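Possible adhesin (Caldicellulosiruptor kronotskyensis, PDB 4WA0) probably mediates attachment of the cell to cellulose, as a tapirin, of which this chain is the C-terminal, magnesium-binding beta-helix domain. Local coordinates at residues L183-P189 against I204-F210; A140-L146 against V162-V168; A111-V117 against V132-T138; R174-G180 against S196-G202. One frame throughout, in Å; residues are numbered along the deposited sequence.

Interaction 1 of 4, residues L183-P189 against I204-F210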
loop_
_atom_site.group_PDB
_atom_site.type_symbol
_atom_site.label_atom_id
_atom_site.label_comp_id
_atom_site.label_asym_id
_atom_site.label_seq_id
_atom_site.Cartn_x
_atom_site.Cartn_y
_atom_site.Cartn_z
ATOM N N LEU A 183 -19.871 -5.229 20.996
ATOM C CA LEU A 183 -18.834 -4.265 21.361
ATOM C C LEU A 183 -18.403 -4.493 22.817
ATOM O O LEU A 183 -19.253 -4.525 23.722
ATOM C CB LEU A 183 -19.331 -2.848 21.250
ATOM C CG LEU A 183 -18.405 -1.663 21.616
ATOM C CD1 LEU A 183 -17.126 -1.720 20.824
ATOM C CD2 LEU A 183 -19.192 -0.363 21.469
ATOM N N TYR A 184 -17.104 -4.602 23.018
ATOM C CA TYR A 184 -16.514 -4.791 24.350
ATOM C C TYR A 184 -15.618 -3.627 24.640
ATOM O O TYR A 184 -14.724 -3.363 23.848
ATOM C CB TYR A 184 -15.698 -6.075 24.487
ATOM C CG TYR A 184 -16.387 -7.404 24.129
ATOM C CD1 TYR A 184 -16.454 -7.847 22.822
ATOM C CD2 TYR A 184 -16.848 -8.258 25.122
ATOM C CE1 TYR A 184 -17.045 -9.089 22.513
ATOM C CE2 TYR A 184 -17.439 -9.457 24.822
ATOM C CZ TYR A 184 -17.511 -9.878 23.508
ATOM O OH TYR A 184 -18.038 -11.108 23.207
ATOM N N LEU A 185 -15.893 -2.896 25.745
ATOM C CA LEU A 185 -15.104 -1.753 26.112
ATOM C C LEU A 185 -14.542 -2.013 27.461
ATOM O O LEU A 185 -15.281 -2.456 28.351
ATOM C CB LEU A 185 -16.023 -0.498 26.122
ATOM C CG LEU A 185 -16.610 -0.139 24.771
ATOM C CD1 LEU A 185 -17.537 1.019 24.957
ATOM C CD2 LEU A 185 -15.483 0.193 23.803
ATOM N N ALA A 186 -13.255 -1.760 27.644
ATOM C CA ALA A 186 -12.585 -1.943 28.960
ATOM C C ALA A 186 -13.002 -0.897 29.991
ATOM O O ALA A 186 -12.766 -1.063 31.137
ATOM C CB ALA A 186 -11.083 -1.898 28.768
ATOM N N THR A 187 -13.533 0.213 29.529
ATOM C CA THR A 187 -13.976 1.355 30.378
ATOM C C THR A 187 -15.388 1.704 30.020
ATOM O O THR A 187 -16.023 1.094 29.097
ATOM C CB THR A 187 -13.041 2.584 30.074
ATOM O OG1 THR A 187 -13.104 2.922 28.665
ATOM C CG2 THR A 187 -11.577 2.270 30.440
ATOM N N THR A 188 -15.911 2.694 30.720
ATOM C CA THR A 188 -17.275 3.219 30.502
ATOM C C THR A 188 -17.200 4.661 30.007
ATOM O O THR A 188 -16.537 5.508 30.643
ATOM C CB THR A 188 -18.150 3.165 31.801
ATOM O OG1 THR A 188 -18.293 1.793 32.189
ATOM C CG2 THR A 188 -19.501 3.785 31.552
ATOM N N PRO A 189 -17.740 4.910 28.832
ATOM C CA PRO A 189 -17.639 6.261 28.301
ATOM C C PRO A 189 -18.524 7.292 28.994
ATOM O O PRO A 189 -19.242 7.009 29.963
ATOM C CB PRO A 189 -18.083 6.146 26.834
ATOM C CG PRO A 189 -18.411 4.739 26.592
ATOM C CD PRO A 189 -18.379 3.961 27.905
ATOM N N ILE A 204 -23.581 -4.180 23.865
ATOM C CA ILE A 204 -22.427 -3.423 24.334
ATOM C C ILE A 204 -22.099 -3.895 25.719
ATOM O O ILE A 204 -22.989 -3.810 26.596
ATOM C CB ILE A 204 -22.713 -1.903 24.351
ATOM C CG1 ILE A 204 -23.243 -1.492 22.996
ATOM C CG2 ILE A 204 -21.428 -1.166 24.708
ATOM C CD1 ILE A 204 -23.852 -0.122 22.903
ATOM N N SER A 205 -20.842 -4.282 25.983
ATOM C CA SER A 205 -20.398 -4.714 27.301
ATOM C C SER A 205 -19.447 -3.633 27.736
ATOM O O SER A 205 -18.307 -3.552 27.219
ATOM C CB SER A 205 -19.695 -6.064 27.287
ATOM O OG SER A 205 -20.587 -7.077 26.789
ATOM N N TYR A 206 -19.924 -2.778 28.642
ATOM C CA TYR A 206 -19.101 -1.655 29.149
ATOM C C TYR A 206 -18.256 -2.069 30.295
ATOM O O TYR A 206 -18.698 -2.877 31.115
ATOM C CB TYR A 206 -19.975 -0.508 29.564
ATOM C CG TYR A 206 -20.843 0.167 28.508
ATOM C CD1 TYR A 206 -20.307 1.130 27.661
ATOM C CD2 TYR A 206 -22.234 -0.046 28.448
ATOM C CE1 TYR A 206 -21.094 1.789 26.757
ATOM C CE2 TYR A 206 -23.030 0.664 27.551
ATOM C CZ TYR A 206 -22.431 1.591 26.717
ATOM O OH TYR A 206 -23.134 2.294 25.777
ATOM N N SER A 207 -17.020 -1.569 30.427
ATOM C CA SER A 207 -16.110 -1.961 31.518
ATOM C C SER A 207 -16.101 -3.476 31.711
ATOM O O SER A 207 -16.360 -4.009 32.818
ATOM C CB SER A 207 -16.441 -1.238 32.819
ATOM O OG SER A 207 -16.156 0.155 32.637
ATOM N N SER A 208 -15.773 -4.137 30.600
ATOM C CA SER A 208 -15.912 -5.580 30.406
ATOM C C SER A 208 -14.565 -6.159 30.669
ATOM O O SER A 208 -13.536 -5.501 30.485
ATOM C CB SER A 208 -16.369 -5.829 28.900
ATOM O OG SER A 208 -16.326 -7.186 28.614
ATOM N N SER A 209 -14.507 -7.391 31.178
ATOM C CA SER A 209 -13.245 -8.129 31.361
ATOM C C SER A 209 -13.187 -9.179 30.208
ATOM O O SER A 209 -14.014 -10.104 30.143
ATOM C CB SER A 209 -13.182 -8.850 32.739
ATOM O OG SER A 209 -13.373 -7.982 33.852
ATOM N N PHE A 210 -12.208 -9.020 29.335
ATOM C CA PHE A 210 -12.082 -9.753 28.090
ATOM C C PHE A 210 -10.584 -9.777 27.783
ATOM O O PHE A 210 -9.781 -8.960 28.293
ATOM C CB PHE A 210 -12.863 -9.098 26.931
ATOM C CG PHE A 210 -12.433 -7.665 26.626
ATOM C CD1 PHE A 210 -11.278 -7.404 25.884
ATOM C CD2 PHE A 210 -13.136 -6.613 27.152
ATOM C CE1 PHE A 210 -10.895 -6.103 25.599
ATOM C CE2 PHE A 210 -12.739 -5.314 26.916
ATOM C CZ PHE A 210 -11.650 -5.067 26.140
HETATM O O HOH W 1 -20.431 -7.154 23.923
HETATM O O HOH W 2 -12.627 -3.663 32.324
#
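Leu-183 O is gripped twice: Ser-205 N donates to it at 2.8 Å, and a water that also meets Ser-205 OG donates a second hydrogen bond to it. The ladder continues with Leu-185 N to Ser-205 O, after which 204-210 leaves the strand and bends over the end of 183-189. Leu-185 O then takes the N-H of Ser-208 at 2.9 Å. Thr-188 OG1 and Ser-207 OG are hydrogen-bonded at 2.7 Å. Beyond the turn, the Phe-210 ring comes back to Tyr-184, whose CB sits over one ring face in a CH-pi contact, 4.2 Å from the centroid; chi1 of 59° sets Phe-210 CG between its own backbone N and carbonyl carbon. Tyr-206 stands beside Leu-185, with Pro-189 CD lying 3.4 Å from Tyr-206 CD1, and both Tyr-206 and Pro-189 touch Ile-194 of helix 191-195. Past the strand end, irregular backbone bonds from Ser-207 N and Ser-208 N, the hydroxyl pair and the aromatic contacts thus continue what regular parallel pairing began.

Interaction 2 of 4, residues A140-L146 against V162-V168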
loop_
_atom_site.group_PDB
_atom_site.type_symbol
_atom_site.label_atom_id
_atom_site.label_comp_id
_atom_site.label_asym_id
_atom_site.label_seq_id
_atom_site.Cartn_x
_atom_site.Cartn_y
_atom_site.Cartn_z
ATOM N N ALA A 140 -12.426 -6.451 15.353
ATOM C CA ALA A 140 -11.478 -5.335 15.561
ATOM C C ALA A 140 -10.967 -5.428 16.995
ATOM O O ALA A 140 -11.702 -5.793 17.944
ATOM C CB ALA A 140 -12.092 -3.963 15.280
ATOM N N SER A 141 -9.703 -5.178 17.108
ATOM C CA SER A 141 -8.985 -5.158 18.359
ATOM C C SER A 141 -8.169 -3.891 18.391
ATOM O O SER A 141 -7.182 -3.741 17.594
ATOM C CB SER A 141 -8.101 -6.417 18.422
ATOM O OG SER A 141 -7.323 -6.439 19.594
ATOM N N ILE A 142 -8.556 -2.996 19.314
ATOM C CA ILE A 142 -7.993 -1.655 19.436
ATOM C C ILE A 142 -7.531 -1.476 20.851
ATOM O O ILE A 142 -8.357 -1.359 21.756
ATOM C CB ILE A 142 -9.025 -0.582 19.029
ATOM C CG1 ILE A 142 -9.489 -0.852 17.578
ATOM C CG2 ILE A 142 -8.495 0.817 19.304
ATOM C CD1 ILE A 142 -10.660 -0.027 17.119
ATOM N N ARG A 143 -6.220 -1.388 21.065
ATOM C CA ARG A 143 -5.705 -1.410 22.444
ATOM C C ARG A 143 -5.854 -0.101 23.140
ATOM O O ARG A 143 -5.783 -0.043 24.357
ATOM C CB ARG A 143 -4.224 -1.843 22.524
ATOM C CG ARG A 143 -3.906 -3.147 21.848
ATOM C CD ARG A 143 -4.660 -4.248 22.483
ATOM N NE ARG A 143 -4.233 -5.586 21.962
ATOM C CZ ARG A 143 -3.638 -6.539 22.661
ATOM N NH1 ARG A 143 -3.293 -6.325 23.929
ATOM N NH2 ARG A 143 -3.365 -7.720 22.076
ATOM N N GLY A 144 -5.978 0.962 22.375
ATOM C CA GLY A 144 -6.281 2.253 22.914
ATOM C C GLY A 144 -7.727 2.684 22.729
ATOM O O GLY A 144 -8.670 1.930 22.933
ATOM N N THR A 145 -7.896 3.913 22.308
ATOM C CA THR A 145 -9.158 4.516 22.191
ATOM C C THR A 145 -9.618 4.477 20.733
ATOM O O THR A 145 -8.822 4.753 19.838
ATOM C CB THR A 145 -9.129 5.996 22.677
ATOM O OG1 THR A 145 -8.645 6.061 24.053
ATOM C CG2 THR A 145 -10.481 6.714 22.493
ATOM N N LEU A 146 -10.880 4.221 20.538
ATOM C CA LEU A 146 -11.604 4.428 19.280
ATOM C C LEU A 146 -12.291 5.799 19.452
ATOM O O LEU A 146 -13.211 5.949 20.245
ATOM C CB LEU A 146 -12.593 3.310 19.025
ATOM C CG LEU A 146 -13.518 3.481 17.801
ATOM C CD1 LEU A 146 -12.731 3.696 16.528
ATOM C CD2 LEU A 146 -14.548 2.325 17.639
ATOM N N VAL A 162 -15.910 -6.507 18.460
ATOM C CA VAL A 162 -14.972 -5.377 18.474
ATOM C C VAL A 162 -14.535 -5.149 19.900
ATOM O O VAL A 162 -15.399 -5.036 20.773
ATOM C CB VAL A 162 -15.689 -4.132 17.967
ATOM C CG1 VAL A 162 -14.828 -2.933 18.229
ATOM C CG2 VAL A 162 -16.031 -4.302 16.510
ATOM N N TYR A 163 -13.247 -5.023 20.143
ATOM C CA TYR A 163 -12.695 -4.932 21.502
ATOM C C TYR A 163 -11.854 -3.667 21.556
ATOM O O TYR A 163 -10.967 -3.563 20.738
ATOM C CB TYR A 163 -11.840 -6.104 21.763
ATOM C CG TYR A 163 -12.490 -7.491 21.655
ATOM C CD1 TYR A 163 -12.684 -8.061 20.436
ATOM C CD2 TYR A 163 -12.906 -8.212 22.810
ATOM C CE1 TYR A 163 -13.265 -9.298 20.317
ATOM C CE2 TYR A 163 -13.467 -9.460 22.707
ATOM C CZ TYR A 163 -13.647 -9.992 21.445
ATOM O OH TYR A 163 -14.246 -11.217 21.287
ATOM N N CYS A 164 -12.171 -2.709 22.429
ATOM C CA CYS A 164 -11.433 -1.400 22.532
ATOM C C CYS A 164 -11.230 -1.102 24.003
ATOM O O CYS A 164 -12.028 -1.455 24.845
ATOM C CB CYS A 164 -12.080 -0.109 21.884
ATOM S SG CYS A 164 -13.000 -0.405 20.382
ATOM N N ASN A 165 -10.182 -0.388 24.307
ATOM C CA ASN A 165 -10.074 0.130 25.647
ATOM C C ASN A 165 -11.083 1.176 26.025
ATOM O O ASN A 165 -11.635 1.144 27.118
ATOM C CB ASN A 165 -8.640 0.683 25.888
ATOM C CG ASN A 165 -8.436 1.133 27.308
ATOM O OD1 ASN A 165 -8.426 2.345 27.574
ATOM N ND2 ASN A 165 -8.432 0.203 28.225
ATOM N N SER A 166 -11.314 2.122 25.130
ATOM C CA SER A 166 -12.141 3.287 25.387
ATOM C C SER A 166 -12.769 3.753 24.085
ATOM O O SER A 166 -12.237 3.490 22.992
ATOM C CB SER A 166 -11.264 4.431 25.940
ATOM O OG SER A 166 -10.774 4.118 27.238
ATOM N N LEU A 167 -13.895 4.441 24.239
ATOM C CA LEU A 167 -14.671 4.967 23.144
ATOM C C LEU A 167 -15.020 6.398 23.384
ATOM O O LEU A 167 -15.481 6.748 24.500
ATOM C CB LEU A 167 -15.926 4.147 22.991
ATOM C CG LEU A 167 -16.848 4.575 21.854
ATOM C CD1 LEU A 167 -16.266 4.451 20.447
ATOM C CD2 LEU A 167 -18.193 3.889 21.986
ATOM N N VAL A 168 -14.772 7.274 22.390
ATOM C CA VAL A 168 -15.196 8.628 22.446
ATOM C C VAL A 168 -15.908 8.920 21.148
ATOM O O VAL A 168 -15.311 8.709 20.037
ATOM C CB VAL A 168 -13.990 9.573 22.629
ATOM C CG1 VAL A 168 -14.398 11.001 22.454
ATOM C CG2 VAL A 168 -13.271 9.342 23.970
HETATM O O HOH W 3 -7.470 4.284 25.658
#
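Ala-140 O accepts from Tyr-163 N at 2.8 Å, while CD1 at the edge of the Tyr-163 ring lies close to the same oxygen. Tyr-163 O in turn receives Ile-142 N, which continues the parallel pairing. At the corner the register slips by one residue in a beta bulge. Asn-165 N serves two carbonyls: it donates to Ile-142 O at 3.3 Å and, weakly, to Gly-144 O, which also draws a weak bond from Ser-166 N. Regular pairing resumes beyond the corner, with Leu-146 N on Ser-166 O at 2.9 Å and Val-168 N on Leu-146 O. Side chains and a water add further bonds. In the modelled conformer, one of two, Ser-166 OG donates to Asn-165 OD1 at 3.0 Å, from above the carbonyl plane; a water joins the same OD1 to Thr-145 OG1. Thr-145 N bonds Asn-124 OD1, and Ser-141 OG is engaged by Pro-213 O. On the inner face, Cys-164 SG lies 4.0 Å from both Ile-142 CD1 and Leu-146 CB; a chi1 of -35° brings the sulfur to both. Backbone bonds at the corner are therefore long, shared or weak, and the water between Asn-165 and Thr-145 adds a bridge across the two segments.

Interaction 3 of 4, residues A111-V117 against V132-T138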
loop_
_atom_site.group_PDB
_atom_site.type_symbol
_atom_site.label_atom_id
_atom_site.label_comp_id
_atom_site.label_asym_id
_atom_site.label_seq_id
_atom_site.Cartn_x
_atom_site.Cartn_y
_atom_site.Cartn_z
ATOM N N ALA A 111 -12.274 12.305 4.102
ATOM C CA ALA A 111 -13.522 11.640 3.796
ATOM C C ALA A 111 -13.309 10.390 2.958
ATOM O O ALA A 111 -12.393 10.356 2.176
ATOM C CB ALA A 111 -14.408 12.579 3.045
ATOM N N GLY A 112 -14.163 9.401 3.124
ATOM C CA GLY A 112 -14.041 8.184 2.404
ATOM C C GLY A 112 -14.709 7.041 3.122
ATOM O O GLY A 112 -15.132 7.180 4.253
ATOM N N SER A 113 -14.778 5.925 2.407
ATOM C CA SER A 113 -15.331 4.695 2.927
ATOM C C SER A 113 -14.147 3.711 3.210
ATOM O O SER A 113 -13.406 3.319 2.254
ATOM C CB SER A 113 -16.307 4.103 1.940
ATOM O OG SER A 113 -16.830 2.870 2.421
ATOM N N TYR A 114 -13.978 3.431 4.486
ATOM C CA TYR A 114 -12.912 2.566 4.965
ATOM C C TYR A 114 -13.555 1.294 5.461
ATOM O O TYR A 114 -14.211 1.298 6.532
ATOM C CB TYR A 114 -12.095 3.293 6.020
ATOM C CG TYR A 114 -11.514 4.644 5.661
ATOM C CD1 TYR A 114 -12.276 5.824 5.749
ATOM C CD2 TYR A 114 -10.194 4.771 5.268
ATOM C CE1 TYR A 114 -11.711 7.040 5.413
ATOM C CE2 TYR A 114 -9.647 5.993 4.987
ATOM C CZ TYR A 114 -10.398 7.113 5.035
ATOM O OH TYR A 114 -9.807 8.311 4.708
ATOM N N LYS A 115 -13.357 0.172 4.742
ATOM C CA LYS A 115 -14.043 -1.075 5.047
ATOM C C LYS A 115 -13.009 -2.171 5.304
ATOM O O LYS A 115 -12.126 -2.386 4.487
ATOM C CB LYS A 115 -14.943 -1.532 3.881
ATOM C CG LYS A 115 -15.996 -0.508 3.532
ATOM C CD LYS A 115 -16.954 -1.143 2.493
ATOM C CE LYS A 115 -18.053 -0.194 2.037
ATOM N NZ LYS A 115 -17.485 0.530 0.859
ATOM N N PHE A 116 -13.058 -2.736 6.503
ATOM C CA PHE A 116 -12.110 -3.740 6.962
ATOM C C PHE A 116 -12.876 -4.962 7.416
ATOM O O PHE A 116 -13.839 -4.843 8.151
ATOM C CB PHE A 116 -11.254 -3.184 8.070
ATOM C CG PHE A 116 -10.506 -1.906 7.662
ATOM C CD1 PHE A 116 -9.661 -1.923 6.568
ATOM C CD2 PHE A 116 -10.655 -0.698 8.356
ATOM C CE1 PHE A 116 -9.021 -0.760 6.159
ATOM C CE2 PHE A 116 -9.983 0.445 7.990
ATOM C CZ PHE A 116 -9.172 0.419 6.876
ATOM N N VAL A 117 -12.405 -6.139 7.064
ATOM C CA VAL A 117 -12.906 -7.351 7.698
ATOM C C VAL A 117 -12.372 -7.479 9.105
ATOM O O VAL A 117 -13.190 -7.640 10.050
ATOM C CB VAL A 117 -12.649 -8.599 6.833
ATOM C CG1 VAL A 117 -13.112 -9.851 7.555
ATOM C CG2 VAL A 117 -13.248 -8.471 5.458
ATOM N N VAL A 132 -16.028 10.785 6.868
ATOM C CA VAL A 132 -15.070 9.764 7.243
ATOM C C VAL A 132 -15.882 8.579 7.832
ATOM O O VAL A 132 -16.367 8.665 9.009
ATOM C CB VAL A 132 -14.097 10.258 8.280
ATOM C CG1 VAL A 132 -13.048 9.149 8.560
ATOM C CG2 VAL A 132 -13.396 11.518 7.815
ATOM N N ASN A 133 -16.063 7.522 7.066
ATOM C CA ASN A 133 -16.986 6.428 7.444
ATOM C C ASN A 133 -16.246 5.108 7.410
ATOM O O ASN A 133 -15.735 4.705 6.342
ATOM C CB ASN A 133 -18.129 6.383 6.472
ATOM C CG ASN A 133 -19.019 7.598 6.573
ATOM O OD1 ASN A 133 -19.303 8.051 7.658
ATOM N ND2 ASN A 133 -19.332 8.210 5.437
HETATM N N MSE A 134 -16.068 4.482 8.560
HETATM C CA MSE A 134 -15.486 3.137 8.650
HETATM C C MSE A 134 -16.434 2.072 8.952
HETATM O O MSE A 134 -17.357 2.245 9.792
HETATM C CB MSE A 134 -14.421 3.212 9.742
HETATM C CG MSE A 134 -13.610 1.940 9.770
HETATM SE SE MSE A 134 -12.042 1.994 10.981
HETATM C CE MSE A 134 -13.047 1.896 12.573
ATOM N N GLU A 135 -16.246 0.924 8.335
ATOM C CA GLU A 135 -17.093 -0.268 8.650
ATOM C C GLU A 135 -16.160 -1.395 9.024
ATOM O O GLU A 135 -15.148 -1.587 8.332
ATOM C CB GLU A 135 -17.898 -0.760 7.462
ATOM C CG GLU A 135 -18.807 0.310 6.973
ATOM C CD GLU A 135 -19.793 -0.062 5.884
ATOM O OE1 GLU A 135 -19.753 -1.175 5.303
ATOM O OE2 GLU A 135 -20.605 0.838 5.636
ATOM N N VAL A 136 -16.520 -2.171 10.044
ATOM C CA VAL A 136 -15.781 -3.372 10.434
ATOM C C VAL A 136 -16.713 -4.540 10.262
ATOM O O VAL A 136 -17.817 -4.546 10.831
ATOM C CB VAL A 136 -15.263 -3.294 11.874
ATOM C CG1 VAL A 136 -14.626 -4.630 12.240
ATOM C CG2 VAL A 136 -14.299 -2.117 12.019
ATOM N N SER A 137 -16.327 -5.498 9.416
ATOM C CA SER A 137 -17.307 -6.565 9.122
ATOM C C SER A 137 -17.251 -7.741 10.076
ATOM O O SER A 137 -18.330 -8.380 10.282
ATOM C CB SER A 137 -17.282 -6.943 7.609
ATOM O OG SER A 137 -16.176 -7.647 7.261
ATOM N N THR A 138 -16.077 -8.078 10.602
ATOM C CA THR A 138 -15.931 -9.271 11.466
ATOM C C THR A 138 -15.311 -9.025 12.861
ATOM O O THR A 138 -15.846 -9.448 13.892
ATOM C CB THR A 138 -15.201 -10.388 10.672
ATOM O OG1 THR A 138 -15.945 -10.654 9.492
ATOM C CG2 THR A 138 -15.046 -11.651 11.430
#
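Tyr-114 and Glu-135 share the shortest of six backbone hydrogen bonds, Glu-135 N to Tyr-114 O at 2.7 Å, in a parallel ladder that runs from Asn-133 N on Gly-112 O to Thr-138 N on Val-117 O. The last of these, 3.0 Å long, reaches a lone pair of Val-117 O and carries the pairing into the corner. Apolar contacts line the face bearing Tyr-114, Phe-116 and Met-134, a selenomethionine in the crystal. The selenium meets the edge of the Phe-116 ring in its plane, SE to CE2 3.9 Å, a Met-aromatic contact with the two side chains crossing at about a right angle. Val-132 CG1 reaches Tyr-114 CE1 at 4.0 Å. Polar groups occupy the other face, where Lys-115 and Glu-135 run side by side. Their charged atoms stay apart, NZ to OE1 5.3 Å, because chi4 of 89° swings NZ to Ser-113 OG, 2.9 Å away. The chemistry is two-sided: aromatic and (seleno)methionine packing within the beta-helix; outside, a lysine hydrogen-bonded to serine, with perhaps a long-range attraction to Glu-135.

Interaction 4 of 4, residues R174-G180 against S196-G202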
loop_
_atom_site.group_PDB
_atom_site.type_symbol
_atom_site.label_atom_id
_atom_site.label_comp_id
_atom_site.label_asym_id
_atom_site.label_seq_id
_atom_site.Cartn_x
_atom_site.Cartn_y
_atom_site.Cartn_z
ATOM N N ARG A 174 -21.310 9.283 15.031
ATOM C CA ARG A 174 -22.156 8.133 15.406
ATOM C C ARG A 174 -21.337 6.874 15.385
ATOM O O ARG A 174 -20.379 6.769 14.599
ATOM C CB ARG A 174 -23.310 7.882 14.417
ATOM C CG ARG A 174 -24.468 8.860 14.516
ATOM C CD ARG A 174 -25.604 8.367 13.599
ATOM N NE ARG A 174 -25.198 8.329 12.193
ATOM C CZ ARG A 174 -25.872 7.736 11.212
ATOM N NH1 ARG A 174 -27.039 7.117 11.459
ATOM N NH2 ARG A 174 -25.372 7.773 9.965
ATOM N N LEU A 175 -21.717 5.969 16.280
ATOM C CA LEU A 175 -21.218 4.592 16.242
ATOM C C LEU A 175 -22.483 3.740 16.090
ATOM O O LEU A 175 -23.429 3.881 16.918
ATOM C CB LEU A 175 -20.386 4.186 17.451
ATOM C CG LEU A 175 -20.151 2.659 17.577
ATOM C CD1 LEU A 175 -19.136 2.269 16.590
ATOM C CD2 LEU A 175 -19.582 2.341 18.952
ATOM N N ILE A 176 -22.522 2.907 15.029
ATOM C CA ILE A 176 -23.688 2.102 14.704
ATOM C C ILE A 176 -23.392 0.632 14.890
ATOM O O ILE A 176 -22.373 0.134 14.332
ATOM C CB ILE A 176 -24.122 2.376 13.264
ATOM C CG1 ILE A 176 -24.394 3.870 13.093
ATOM C CG2 ILE A 176 -25.336 1.492 12.914
ATOM C CD1 ILE A 176 -23.920 4.464 11.785
ATOM N N LEU A 177 -24.215 -0.068 15.687
ATOM C CA LEU A 177 -24.102 -1.527 15.797
ATOM C C LEU A 177 -25.237 -2.176 15.022
ATOM O O LEU A 177 -26.395 -1.807 15.185
ATOM C CB LEU A 177 -24.194 -2.033 17.199
ATOM C CG LEU A 177 -22.976 -1.996 18.093
ATOM C CD1 LEU A 177 -22.692 -0.570 18.490
ATOM C CD2 LEU A 177 -23.090 -2.874 19.328
ATOM N N GLU A 178 -24.891 -3.059 14.067
ATOM C CA GLU A 178 -25.943 -3.837 13.402
ATOM C C GLU A 178 -26.279 -5.044 14.253
ATOM O O GLU A 178 -25.630 -5.364 15.272
ATOM C CB GLU A 178 -25.498 -4.301 12.025
ATOM C CG GLU A 178 -25.221 -3.157 11.078
ATOM C CD GLU A 178 -24.894 -3.655 9.647
ATOM O OE1 GLU A 178 -24.565 -4.885 9.424
ATOM O OE2 GLU A 178 -24.990 -2.760 8.775
ATOM N N ASN A 179 -27.315 -5.768 13.823
ATOM C CA ASN A 179 -27.800 -6.939 14.587
ATOM C C ASN A 179 -26.699 -7.944 14.924
ATOM O O ASN A 179 -25.961 -8.374 14.045
ATOM C CB ASN A 179 -28.862 -7.623 13.711
ATOM C CG ASN A 179 -29.593 -8.729 14.411
ATOM O OD1 ASN A 179 -29.164 -9.888 14.375
ATOM N ND2 ASN A 179 -30.684 -8.397 15.030
ATOM N N GLY A 180 -26.600 -8.332 16.180
ATOM C CA GLY A 180 -25.645 -9.325 16.666
ATOM C C GLY A 180 -24.227 -8.868 16.782
ATOM O O GLY A 180 -23.364 -9.642 17.274
ATOM N N SER A 196 -24.573 8.782 21.466
ATOM C CA SER A 196 -24.170 8.780 20.068
ATOM C C SER A 196 -24.026 7.381 19.478
ATOM O O SER A 196 -23.665 7.251 18.316
ATOM C CB SER A 196 -22.852 9.537 19.899
ATOM O OG SER A 196 -22.966 10.856 20.265
ATOM N N ILE A 197 -24.372 6.369 20.257
ATOM C CA ILE A 197 -24.322 4.986 19.823
ATOM C C ILE A 197 -25.736 4.651 19.380
ATOM O O ILE A 197 -26.696 4.917 20.127
ATOM C CB ILE A 197 -23.822 4.043 20.930
ATOM C CG1 ILE A 197 -22.402 4.392 21.369
ATOM C CG2 ILE A 197 -23.918 2.578 20.429
ATOM C CD1 ILE A 197 -21.981 3.619 22.585
ATOM N N GLN A 198 -25.865 4.076 18.188
ATOM C CA GLN A 198 -27.128 3.571 17.664
ATOM C C GLN A 198 -27.042 2.061 17.596
ATOM O O GLN A 198 -26.385 1.538 16.697
ATOM C CB GLN A 198 -27.286 4.124 16.272
ATOM C CG GLN A 198 -28.625 3.931 15.596
ATOM C CD GLN A 198 -28.519 4.354 14.159
ATOM O OE1 GLN A 198 -28.622 3.505 13.243
ATOM N NE2 GLN A 198 -28.182 5.655 13.941
ATOM N N ASN A 199 -27.696 1.383 18.528
ATOM C CA ASN A 199 -27.537 -0.062 18.735
ATOM C C ASN A 199 -28.748 -0.714 18.157
ATOM O O ASN A 199 -29.834 -0.727 18.803
ATOM C CB ASN A 199 -27.409 -0.390 20.209
ATOM C CG ASN A 199 -27.128 -1.867 20.449
ATOM O OD1 ASN A 199 -26.939 -2.606 19.478
ATOM N ND2 ASN A 199 -27.032 -2.284 21.722
ATOM N N ASN A 200 -28.574 -1.260 16.963
ATOM C CA ASN A 200 -29.691 -1.915 16.226
ATOM C C ASN A 200 -29.678 -3.419 16.423
ATOM O O ASN A 200 -29.484 -4.192 15.459
ATOM C CB ASN A 200 -29.600 -1.551 14.764
ATOM C CG ASN A 200 -29.759 -0.074 14.519
ATOM O OD1 ASN A 200 -30.523 0.627 15.191
ATOM N ND2 ASN A 200 -28.964 0.439 13.587
ATOM N N GLY A 201 -29.890 -3.860 17.656
ATOM C CA GLY A 201 -29.917 -5.278 17.981
ATOM C C GLY A 201 -28.574 -5.960 18.234
ATOM O O GLY A 201 -28.471 -7.199 18.130
ATOM N N GLY A 202 -27.539 -5.172 18.542
ATOM C CA GLY A 202 -26.284 -5.702 18.996
ATOM C C GLY A 202 -26.168 -5.637 20.502
ATOM O O GLY A 202 -27.194 -5.462 21.242
#
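A chi1 of -170° and an extended chain carry the Gln-198 amide, in the modelled conformer (one of two), alongside Ile-176, whose CG2 lies 3.9 Å from Gln-198 OE1. Asn-200, its CG beside the backbone N (chi1 -63°), brings ND2 to the same methyl and donates in plane to a lone pair of that Gln-198 OE1 at 3.1 Å, so in this conformer the two amides lie hydrogen-bonded beside the Ile-176 methyl. On the opposite face Leu-177 CD1 meets Ile-197 CG2 at 3.9 Å, and Leu-177 CB lies against Asn-199 OD1. That oxygen accepts Gly-202 N at 2.8 Å, an Asx motif that turns the chain after the strand. Backbone bonds run alongside, among them Gln-198 N to Leu-175 O at 2.8 Å and Leu-177 N to Gln-198 O. Past the strands, Gly-180 N bonds Gly-201 O at 2.9 Å from above the carbonyl plane. Glu-178 is turned elsewhere, to a salt bridge with Lys-157. Parallel strands from successive turns, in matching register and with apolar residues such as Leu-175 and Leu-177 on one face, are the hallmark of a beta-helix.

Following the chain from the N terminus, interaction 3 comes first and closes a loop of one turn between 111-117 and 132-138. Interaction 2 begins almost at once, strand 139-142 following strand 132-136, and closes the next loop at 162-168. Interactions 4 and 1 then cross: 174-180 is followed by 183-189, and 196-202 by 204-210, so each loop opens before the other closes. Strands 161-164 and 182-185 are neighbours, and a stack of Tyr-163 with Tyr-184 joins interactions 2 and 1. Inside, Leu-175, Ile-197, Leu-167 and Ile-204 bring interactions 4, 2 and 1 together. The four contacts thus link successive beta-helix turns on all three faces, toward the end marked by strands 197-199 and 203-205.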